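Local atomic coordinates of transferrin (Manduca sexta, PDB entry 6WB6), a protein that binds a single ferric ion together with a carbonate anion and transports iron as an insect member of the transferrin family. Residues R39-L43 with V54-D60; Q70-V74 with N324-P329; F372-R376 with L607-L611. All coordinates share one frame; numbering follows the deposited sequence.

Contact 1 of 3, residues R39-L43 with V54-D60; sequences RVECL and VPVDPED
R39 reaches from helix 39-47 to D60, and NH1 of R39 donates to OD2 of D60 over 2.9 Å in a nearly straight salt bridge (161°). The carboxylate lies at the guanidinium edge, yet the two planes stand almost perpendicular, so a single oxygen does the work. The long arginine chain spans the distance: extended at first, it bends at chi3 (-82°) to lay one guanidinium face against the strand, with the P55 carbonyl carbon 3.9 Å from that plane. A second, long ion pair joins R39 NH1 to D57 OD2 at 3.6 Å, and a water that accepts from R39 NH1 and donates to D57 OD2 bridges them.

The next shell fixes the acceptor. D57 N donates to D60 OD2 (2.8 Å) from the carboxylate face opposite R39, which pins D60 in the first turn of helix 58-65. The D57 side chain, expected to bind iron by analogy with related transferrins, lies about 12 Å from the bound ferric ion, and its carboxylate is held by Q274 and R376.

Apolar residues fill the rest. L43 CD2 settles against V54 CG1 (3.7 Å) and V56 CG1 (3.6 Å), while C42, disulfide-bonded to C8, packs its CB on V54 CG2. L43, V54 and V56 converge on I277 of strand 275-279, so helix 39-47 seals strand 53-56, with V63 of helix 58-65 closing beside L43.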
loop_
_atom_site.group_PDB
_atom_site.type_symbol
_atom_site.label_atom_id
_atom_site.label_comp_id
_atom_site.label_asym_id
_atom_site.label_seq_id
_atom_site.Cartn_x
_atom_site.Cartn_y
_atom_site.Cartn_z
ATOM N N ARG A 39 -10.941 3.320 -10.290
ATOM C CA ARG A 39 -12.202 2.606 -10.190
ATOM C C ARG A 39 -13.121 3.223 -9.133
ATOM O O ARG A 39 -14.344 3.263 -9.320
ATOM C CB ARG A 39 -11.932 1.143 -9.882
ATOM C CG ARG A 39 -13.111 0.268 -10.164
ATOM C CD ARG A 39 -12.803 -1.197 -9.974
ATOM N NE ARG A 39 -12.149 -1.777 -11.147
ATOM C CZ ARG A 39 -11.631 -3.000 -11.179
ATOM N NH1 ARG A 39 -11.663 -3.792 -10.098
ATOM N NH2 ARG A 39 -11.061 -3.429 -12.283
ATOM N N VAL A 40 -12.576 3.656 -7.996
ATOM C CA VAL A 40 -13.443 4.248 -6.973
ATOM C C VAL A 40 -14.227 5.417 -7.563
ATOM O O VAL A 40 -15.460 5.475 -7.465
ATOM C CB VAL A 40 -12.635 4.662 -5.729
ATOM C CG1 VAL A 40 -13.525 5.416 -4.727
ATOM C CG2 VAL A 40 -12.098 3.449 -5.057
ATOM N N GLU A 41 -13.531 6.345 -8.219
ATOM C CA GLU A 41 -14.246 7.416 -8.910
ATOM C C GLU A 41 -15.233 6.875 -9.945
ATOM O O GLU A 41 -16.325 7.434 -10.112
ATOM C CB GLU A 41 -13.277 8.374 -9.599
ATOM C CG GLU A 41 -14.046 9.525 -10.257
ATOM C CD GLU A 41 -13.192 10.716 -10.635
ATOM O OE1 GLU A 41 -13.469 11.809 -10.090
ATOM O OE2 GLU A 41 -12.262 10.552 -11.461
ATOM N N CYS A 42 -14.856 5.806 -10.670
ATOM C CA CYS A 42 -15.731 5.271 -11.717
ATOM C C CYS A 42 -17.110 4.962 -11.169
ATOM O O CYS A 42 -18.122 5.235 -11.825
ATOM C CB CYS A 42 -15.136 3.996 -12.345
ATOM S SG CYS A 42 -13.948 4.302 -13.640
ATOM N N LEU A 43 -17.175 4.382 -9.965
ATOM C CA LEU A 43 -18.474 4.044 -9.390
ATOM C C LEU A 43 -19.327 5.298 -9.215
ATOM O O LEU A 43 -20.543 5.261 -9.435
ATOM C CB LEU A 43 -18.300 3.303 -8.057
ATOM C CG LEU A 43 -17.540 1.969 -8.179
ATOM C CD1 LEU A 43 -17.141 1.437 -6.808
ATOM C CD2 LEU A 43 -18.318 0.906 -8.984
ATOM N N VAL A 54 -18.872 -0.459 -15.249
ATOM C CA VAL A 54 -17.465 -0.552 -14.901
ATOM C C VAL A 54 -17.202 -1.932 -14.307
ATOM O O VAL A 54 -18.072 -2.493 -13.629
ATOM C CB VAL A 54 -17.082 0.573 -13.925
ATOM C CG1 VAL A 54 -17.827 0.383 -12.590
ATOM C CG2 VAL A 54 -15.584 0.629 -13.748
ATOM N N PRO A 55 -16.042 -2.524 -14.560
ATOM C CA PRO A 55 -15.687 -3.779 -13.892
ATOM C C PRO A 55 -15.402 -3.567 -12.408
ATOM O O PRO A 55 -14.824 -2.559 -12.002
ATOM C CB PRO A 55 -14.427 -4.225 -14.647
ATOM C CG PRO A 55 -13.846 -2.932 -15.152
ATOM C CD PRO A 55 -15.026 -2.131 -15.555
ATOM N N VAL A 56 -15.792 -4.542 -11.600
ATOM C CA VAL A 56 -15.701 -4.437 -10.150
ATOM C C VAL A 56 -15.248 -5.773 -9.575
ATOM O O VAL A 56 -15.706 -6.835 -10.012
ATOM C CB VAL A 56 -17.057 -4.035 -9.528
ATOM C CG1 VAL A 56 -17.351 -2.529 -9.694
ATOM C CG2 VAL A 56 -18.155 -4.871 -10.131
ATOM N N ASP A 57 -14.361 -5.719 -8.583
ATOM C CA ASP A 57 -14.235 -6.818 -7.648
ATOM C C ASP A 57 -15.379 -6.735 -6.636
ATOM O O ASP A 57 -16.015 -5.689 -6.502
ATOM C CB ASP A 57 -12.888 -6.770 -6.927
ATOM C CG ASP A 57 -11.689 -6.810 -7.877
ATOM O OD1 ASP A 57 -11.727 -7.490 -8.934
ATOM O OD2 ASP A 57 -10.683 -6.167 -7.539
ATOM N N PRO A 58 -15.645 -7.822 -5.901
ATOM C CA PRO A 58 -16.652 -7.764 -4.823
ATOM C C PRO A 58 -16.408 -6.637 -3.819
ATOM O O PRO A 58 -17.345 -5.980 -3.352
ATOM C CB PRO A 58 -16.516 -9.156 -4.179
ATOM C CG PRO A 58 -15.886 -10.025 -5.247
ATOM C CD PRO A 58 -14.920 -9.108 -5.905
ATOM N N GLU A 59 -15.148 -6.395 -3.486
ATOM C CA GLU A 59 -14.803 -5.253 -2.653
ATOM C C GLU A 59 -15.305 -3.934 -3.263
ATOM O O GLU A 59 -15.700 -3.020 -2.533
ATOM C CB GLU A 59 -13.282 -5.224 -2.442
ATOM C CG GLU A 59 -12.705 -6.375 -1.580
ATOM C CD GLU A 59 -12.291 -7.619 -2.411
ATOM O OE1 GLU A 59 -12.829 -7.796 -3.510
ATOM O OE2 GLU A 59 -11.420 -8.403 -1.979
ATOM N N ASP A 60 -15.279 -3.808 -4.599
ATOM C CA ASP A 60 -15.742 -2.580 -5.246
ATOM C C ASP A 60 -17.270 -2.468 -5.205
ATOM O O ASP A 60 -17.818 -1.373 -5.023
ATOM C CB ASP A 60 -15.226 -2.524 -6.693
ATOM C CG ASP A 60 -13.704 -2.587 -6.792
ATOM O OD1 ASP A 60 -12.990 -1.881 -6.038
ATOM O OD2 ASP A 60 -13.212 -3.371 -7.625
HETATM O O HOH W 1 -11.891 -6.577 -11.366
HETATM O O HOH W 2 -9.320 -5.911 -9.831
#

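Contact 2 of 3, residues Q70-V74 with N324-P329; sequences QDFVV and NIPIKP
V74 and I327 form a hydrogen-bonded antiparallel pair that attaches the outermost strand 320-327 to strand 72-79, in a four-stranded antiparallel sheet of the first transferrin-like unit. This pairing is the tight part: V74 N donates to I327 O at 2.8 Å, and the return bond, I327 N to V74 O, is longer at 3.2 Å. V73, on the opposite face from V74, packs as closely alongside P326, its CG2 3.6 Å from P326 CB.

The face of the sheet that carries V74 is buried. There V74 CG2 meets P329, and F72 CB meets CG of the same ring. M61 of helix 58-65 lies on both V74 and P329, while the F72 ring turns away from P329 to pack among L43, V46 and I67. Compact, rigid P329 suits the place where the strand ends and helix 329-334 begins.

The solvent side is polar, held by hydrogen bonds rather than packing. K328 starts away from strand 72-79 and folds back through bends at chi2 (-74°) and chi3 (-69°), a curl that a long flexible chain can make. Its NZ then donates to Q70 OE1 at 2.6 Å, on a lone pair in the carbonyl plane, and to F72 O at 2.8 Å. Q70 OE1 also accepts from F72 N (3.0 Å), so one amide oxygen binds both the lysine and its own turn. D71 faces away, paired with R49.

At the other end, the V74 carbonyl oxygen is clasped from both faces of its plane: I327 N approaches one, and N324 ND2, 2.9 Å from V74 O, the other.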
loop_
_atom_site.group_PDB
_atom_site.type_symbol
_atom_site.label_atom_id
_atom_site.label_comp_id
_atom_site.label_asym_id
_atom_site.label_seq_id
_atom_site.Cartn_x
_atom_site.Cartn_y
_atom_site.Cartn_z
ATOM N N GLN A 70 -27.627 4.950 -3.975
ATOM C CA GLN A 70 -27.154 4.212 -5.142
ATOM C C GLN A 70 -28.256 3.304 -5.686
ATOM O O GLN A 70 -29.140 2.858 -4.961
ATOM C CB GLN A 70 -25.882 3.413 -4.812
ATOM C CG GLN A 70 -26.001 2.436 -3.666
ATOM C CD GLN A 70 -26.716 1.151 -4.052
ATOM O OE1 GLN A 70 -26.757 0.752 -5.226
ATOM N NE2 GLN A 70 -27.307 0.504 -3.059
ATOM N N ASP A 71 -28.230 3.089 -7.004
ATOM C CA ASP A 71 -29.121 2.149 -7.666
ATOM C C ASP A 71 -28.320 1.257 -8.622
ATOM O O ASP A 71 -28.774 0.892 -9.713
ATOM C CB ASP A 71 -30.288 2.879 -8.354
ATOM C CG ASP A 71 -29.863 3.779 -9.517
ATOM O OD1 ASP A 71 -28.661 3.975 -9.759
ATOM O OD2 ASP A 71 -30.774 4.311 -10.193
ATOM N N PHE A 72 -27.114 0.874 -8.189
ATOM C CA PHE A 72 -26.262 -0.033 -8.944
ATOM C C PHE A 72 -26.943 -1.370 -9.164
ATOM O O PHE A 72 -27.860 -1.760 -8.436
ATOM C CB PHE A 72 -24.946 -0.288 -8.218
ATOM C CG PHE A 72 -24.061 0.895 -8.146
ATOM C CD1 PHE A 72 -23.401 1.336 -9.268
ATOM C CD2 PHE A 72 -23.849 1.542 -6.959
ATOM C CE1 PHE A 72 -22.562 2.408 -9.217
ATOM C CE2 PHE A 72 -23.021 2.634 -6.903
ATOM C CZ PHE A 72 -22.369 3.065 -8.044
ATOM N N VAL A 73 -26.459 -2.092 -10.169
ATOM C CA VAL A 73 -26.901 -3.456 -10.422
ATOM C C VAL A 73 -25.704 -4.236 -10.929
ATOM O O VAL A 73 -25.037 -3.808 -11.873
ATOM C CB VAL A 73 -28.052 -3.511 -11.446
ATOM C CG1 VAL A 73 -27.618 -2.893 -12.784
ATOM C CG2 VAL A 73 -28.499 -4.940 -11.654
ATOM N N VAL A 74 -25.396 -5.347 -10.275
ATOM C CA VAL A 74 -24.418 -6.286 -10.814
ATOM C C VAL A 74 -25.128 -7.120 -11.868
ATOM O O VAL A 74 -25.922 -7.995 -11.535
ATOM C CB VAL A 74 -23.808 -7.167 -9.722
ATOM C CG1 VAL A 74 -22.912 -8.234 -10.356
ATOM C CG2 VAL A 74 -23.014 -6.285 -8.739
ATOM N N ASN A 324 -26.188 -13.150 -15.268
ATOM C CA ASN A 324 -26.868 -13.556 -14.056
ATOM C C ASN A 324 -28.261 -12.960 -14.053
ATOM O O ASN A 324 -28.651 -12.209 -14.946
ATOM C CB ASN A 324 -26.082 -13.124 -12.814
ATOM C CG ASN A 324 -25.452 -11.754 -12.978
ATOM O OD1 ASN A 324 -24.828 -11.480 -14.000
ATOM N ND2 ASN A 324 -25.611 -10.887 -11.974
ATOM N N ILE A 325 -29.016 -13.318 -13.033
ATOM C CA ILE A 325 -30.266 -12.634 -12.741
ATOM C C ILE A 325 -29.820 -11.323 -12.100
ATOM O O ILE A 325 -29.344 -11.333 -10.957
ATOM C CB ILE A 325 -31.181 -13.494 -11.850
ATOM C CG1 ILE A 325 -31.460 -14.843 -12.538
ATOM C CG2 ILE A 325 -32.483 -12.776 -11.568
ATOM C CD1 ILE A 325 -32.127 -15.882 -11.655
ATOM N N PRO A 326 -29.886 -10.178 -12.821
ATOM C CA PRO A 326 -29.331 -8.933 -12.271
ATOM C C PRO A 326 -29.659 -8.784 -10.797
ATOM O O PRO A 326 -30.766 -9.123 -10.369
ATOM C CB PRO A 326 -30.004 -7.847 -13.119
ATOM C CG PRO A 326 -30.281 -8.512 -14.420
ATOM C CD PRO A 326 -30.604 -9.943 -14.088
ATOM N N ILE A 327 -28.710 -8.292 -10.013
ATOM C CA ILE A 327 -28.849 -8.300 -8.559
ATOM C C ILE A 327 -28.162 -7.076 -7.994
ATOM O O ILE A 327 -27.095 -6.675 -8.467
ATOM C CB ILE A 327 -28.254 -9.586 -7.956
ATOM C CG1 ILE A 327 -28.406 -9.602 -6.433
ATOM C CG2 ILE A 327 -26.787 -9.716 -8.354
ATOM C CD1 ILE A 327 -28.205 -10.979 -5.835
ATOM N N LYS A 328 -28.770 -6.485 -6.976
ATOM C CA LYS A 328 -28.117 -5.383 -6.289
ATOM C C LYS A 328 -26.789 -5.866 -5.709
ATOM O O LYS A 328 -26.631 -7.052 -5.423
ATOM C CB LYS A 328 -29.003 -4.841 -5.171
ATOM C CG LYS A 328 -30.340 -4.249 -5.643
ATOM C CD LYS A 328 -30.143 -2.886 -6.305
ATOM C CE LYS A 328 -29.727 -1.792 -5.307
ATOM N NZ LYS A 328 -28.464 -1.088 -5.746
ATOM N N PRO A 329 -25.817 -4.973 -5.534
ATOM C CA PRO A 329 -24.493 -5.448 -5.108
ATOM C C PRO A 329 -24.508 -6.063 -3.726
ATOM O O PRO A 329 -23.913 -7.130 -3.519
ATOM C CB PRO A 329 -23.614 -4.187 -5.183
ATOM C CG PRO A 329 -24.607 -3.029 -5.196
ATOM C CD PRO A 329 -25.821 -3.539 -5.861
#

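Contact 3 of 3, residues F372-R376 with L607-L611; sequences FAFSR and LAQML
The carbonyl oxygen of F372, whose ring meets L607, M610 and L611, is held by two donors of its own segment near the end of helix 360-375. S375 OG donates to F372 O at 2.6 Å, and R376 N adds a weak bond to F372 O at 3.0 Å. A serine suits this last turn because its short hydroxyl can fold back onto the backbone.

No hydrogen bond crosses to helix 597-611, and the contact is apolar. The F372 ring projects between the helices with CG opposite the backbone N (chi1 175°). L607 CD2 lies in the plane of that ring at its edge, 4.0 Å from F372 CD2, and also touches A373 CB at 3.9 Å; the small methyl of A373 allows the leucine this close. L611 CD2 approaches obliquely, 3.6 Å from F372 CE2. M610 points back at the ring, from the direction opposite to F372, straight through chi1 and chi2 and bent only at chi3, so that its sulfur stands 5.2 Å from the F372 ring centroid in an oblique Met-aromatic contact.

M610 SD also rests against R376 CB at 3.7 Å, the two chains crossing near a right angle, while R376 CG overlies one rim of the F372 ring. Replacing F372 with an alanine would probably open a gap between the two helices, beside L607 and L611, and leave M610 SD without its aromatic partner.

The aliphatic part of R376 thus belongs to this packing, whereas its NH2 forms salt bridges with D57 and D60. The arrangement is a buried helix-helix contact within the second transferrin-like unit, whose charged margin joins it to the first, as befits a bilobal transferrin.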
loop_
_atom_site.group_PDB
_atom_site.type_symbol
_atom_site.label_atom_id
_atom_site.label_comp_id
_atom_site.label_asym_id
_atom_site.label_seq_id
_atom_site.Cartn_x
_atom_site.Cartn_y
_atom_site.Cartn_z
ATOM N N PHE A 372 -12.270 2.983 0.368
ATOM C CA PHE A 372 -11.548 1.944 -0.345
ATOM C C PHE A 372 -10.805 1.035 0.636
ATOM O O PHE A 372 -10.961 -0.196 0.609
ATOM C CB PHE A 372 -10.583 2.580 -1.343
ATOM C CG PHE A 372 -9.713 1.583 -2.028
ATOM C CD1 PHE A 372 -10.227 0.790 -3.032
ATOM C CD2 PHE A 372 -8.401 1.436 -1.670
ATOM C CE1 PHE A 372 -9.437 -0.155 -3.653
ATOM C CE2 PHE A 372 -7.612 0.490 -2.280
ATOM C CZ PHE A 372 -8.132 -0.297 -3.279
ATOM N N ALA A 373 -10.002 1.631 1.525
ATOM C CA ALA A 373 -9.235 0.839 2.483
ATOM C C ALA A 373 -10.138 -0.104 3.255
ATOM O O ALA A 373 -9.809 -1.280 3.442
ATOM C CB ALA A 373 -8.490 1.737 3.453
ATOM N N PHE A 374 -11.282 0.401 3.724
ATOM C CA PHE A 374 -12.179 -0.444 4.494
ATOM C C PHE A 374 -12.689 -1.604 3.655
ATOM O O PHE A 374 -12.689 -2.749 4.100
ATOM C CB PHE A 374 -13.353 0.357 5.018
ATOM C CG PHE A 374 -14.283 -0.447 5.836
ATOM C CD1 PHE A 374 -14.015 -0.677 7.164
ATOM C CD2 PHE A 374 -15.434 -0.965 5.285
ATOM C CE1 PHE A 374 -14.857 -1.409 7.940
ATOM C CE2 PHE A 374 -16.297 -1.707 6.061
ATOM C CZ PHE A 374 -16.004 -1.924 7.396
ATOM N N SER A 375 -13.155 -1.318 2.438
ATOM C CA SER A 375 -13.650 -2.379 1.575
ATOM C C SER A 375 -12.569 -3.402 1.255
ATOM O O SER A 375 -12.894 -4.504 0.813
ATOM C CB SER A 375 -14.204 -1.793 0.271
ATOM O OG SER A 375 -13.181 -1.149 -0.454
ATOM N N ARG A 376 -11.296 -3.050 1.433
ATOM C CA ARG A 376 -10.179 -3.927 1.114
ATOM C C ARG A 376 -9.553 -4.549 2.360
ATOM O O ARG A 376 -8.382 -4.939 2.331
ATOM C CB ARG A 376 -9.131 -3.155 0.332
ATOM C CG ARG A 376 -9.581 -2.751 -1.078
ATOM C CD ARG A 376 -9.493 -3.915 -2.056
ATOM N NE ARG A 376 -10.271 -3.647 -3.269
ATOM C CZ ARG A 376 -10.203 -4.372 -4.384
ATOM N NH1 ARG A 376 -9.383 -5.408 -4.459
ATOM N NH2 ARG A 376 -10.947 -4.039 -5.433
ATOM N N LEU A 607 -2.168 0.502 2.511
ATOM C CA LEU A 607 -2.621 1.151 1.285
ATOM C C LEU A 607 -1.500 1.269 0.278
ATOM O O LEU A 607 -1.647 0.859 -0.876
ATOM C CB LEU A 607 -3.184 2.537 1.595
ATOM C CG LEU A 607 -4.613 2.491 2.122
ATOM C CD1 LEU A 607 -5.066 3.886 2.620
ATOM C CD2 LEU A 607 -5.511 1.961 1.011
ATOM N N ALA A 608 -0.382 1.859 0.690
ATOM C CA ALA A 608 0.709 2.117 -0.237
ATOM C C ALA A 608 1.168 0.832 -0.894
ATOM O O ALA A 608 1.502 0.808 -2.082
ATOM C CB ALA A 608 1.871 2.779 0.497
ATOM N N GLN A 609 1.179 -0.260 -0.141
ATOM C CA GLN A 609 1.723 -1.481 -0.716
ATOM C C GLN A 609 0.676 -2.209 -1.561
ATOM O O GLN A 609 0.988 -2.710 -2.641
ATOM C CB GLN A 609 2.304 -2.337 0.393
ATOM C CG GLN A 609 1.437 -3.414 0.940
ATOM C CD GLN A 609 2.204 -4.264 1.948
ATOM O OE1 GLN A 609 3.415 -4.074 2.144
ATOM N NE2 GLN A 609 1.503 -5.189 2.605
ATOM N N MET A 610 -0.584 -2.187 -1.137
ATOM C CA MET A 610 -1.658 -2.723 -1.961
ATOM C C MET A 610 -1.805 -1.971 -3.284
ATOM O O MET A 610 -2.174 -2.565 -4.302
ATOM C CB MET A 610 -2.967 -2.660 -1.176
ATOM C CG MET A 610 -4.155 -3.198 -1.943
ATOM S SD MET A 610 -5.680 -3.090 -0.985
ATOM C CE MET A 610 -5.658 -1.343 -0.732
ATOM N N LEU A 611 -1.567 -0.663 -3.291
ATOM C CA LEU A 611 -1.838 0.154 -4.469
ATOM C C LEU A 611 -0.608 0.436 -5.307
ATOM O O LEU A 611 -0.711 1.126 -6.330
ATOM C CB LEU A 611 -2.471 1.472 -4.047
ATOM C CG LEU A 611 -3.868 1.304 -3.473
ATOM C CD1 LEU A 611 -4.277 2.667 -2.887
ATOM C CD2 LEU A 611 -4.851 0.840 -4.556
#

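Overall arrangement
Contacts 1 and 3 are buried, whereas contact 2 is only partly so, at an outer strand farther from the centre of the chain. Contacts 1 and 2 serve one antiparallel sheet from opposite outermost strands, 53-56 and 320-327, and meet where L43 touches the ring of F72. Contact 3 belongs to the other transferrin-like unit but adjoins contact 1 through R376; the nearest atoms of contacts 2 and 3 are about 11 Å apart. Chemistry follows place: a largely buried, partly hydrated ion-pair network in contact 1, backbone pairing with a lysine bonded to a side-chain amide and a carbonyl in contact 2, and hydrocarbon and sulfur packing in contact 3.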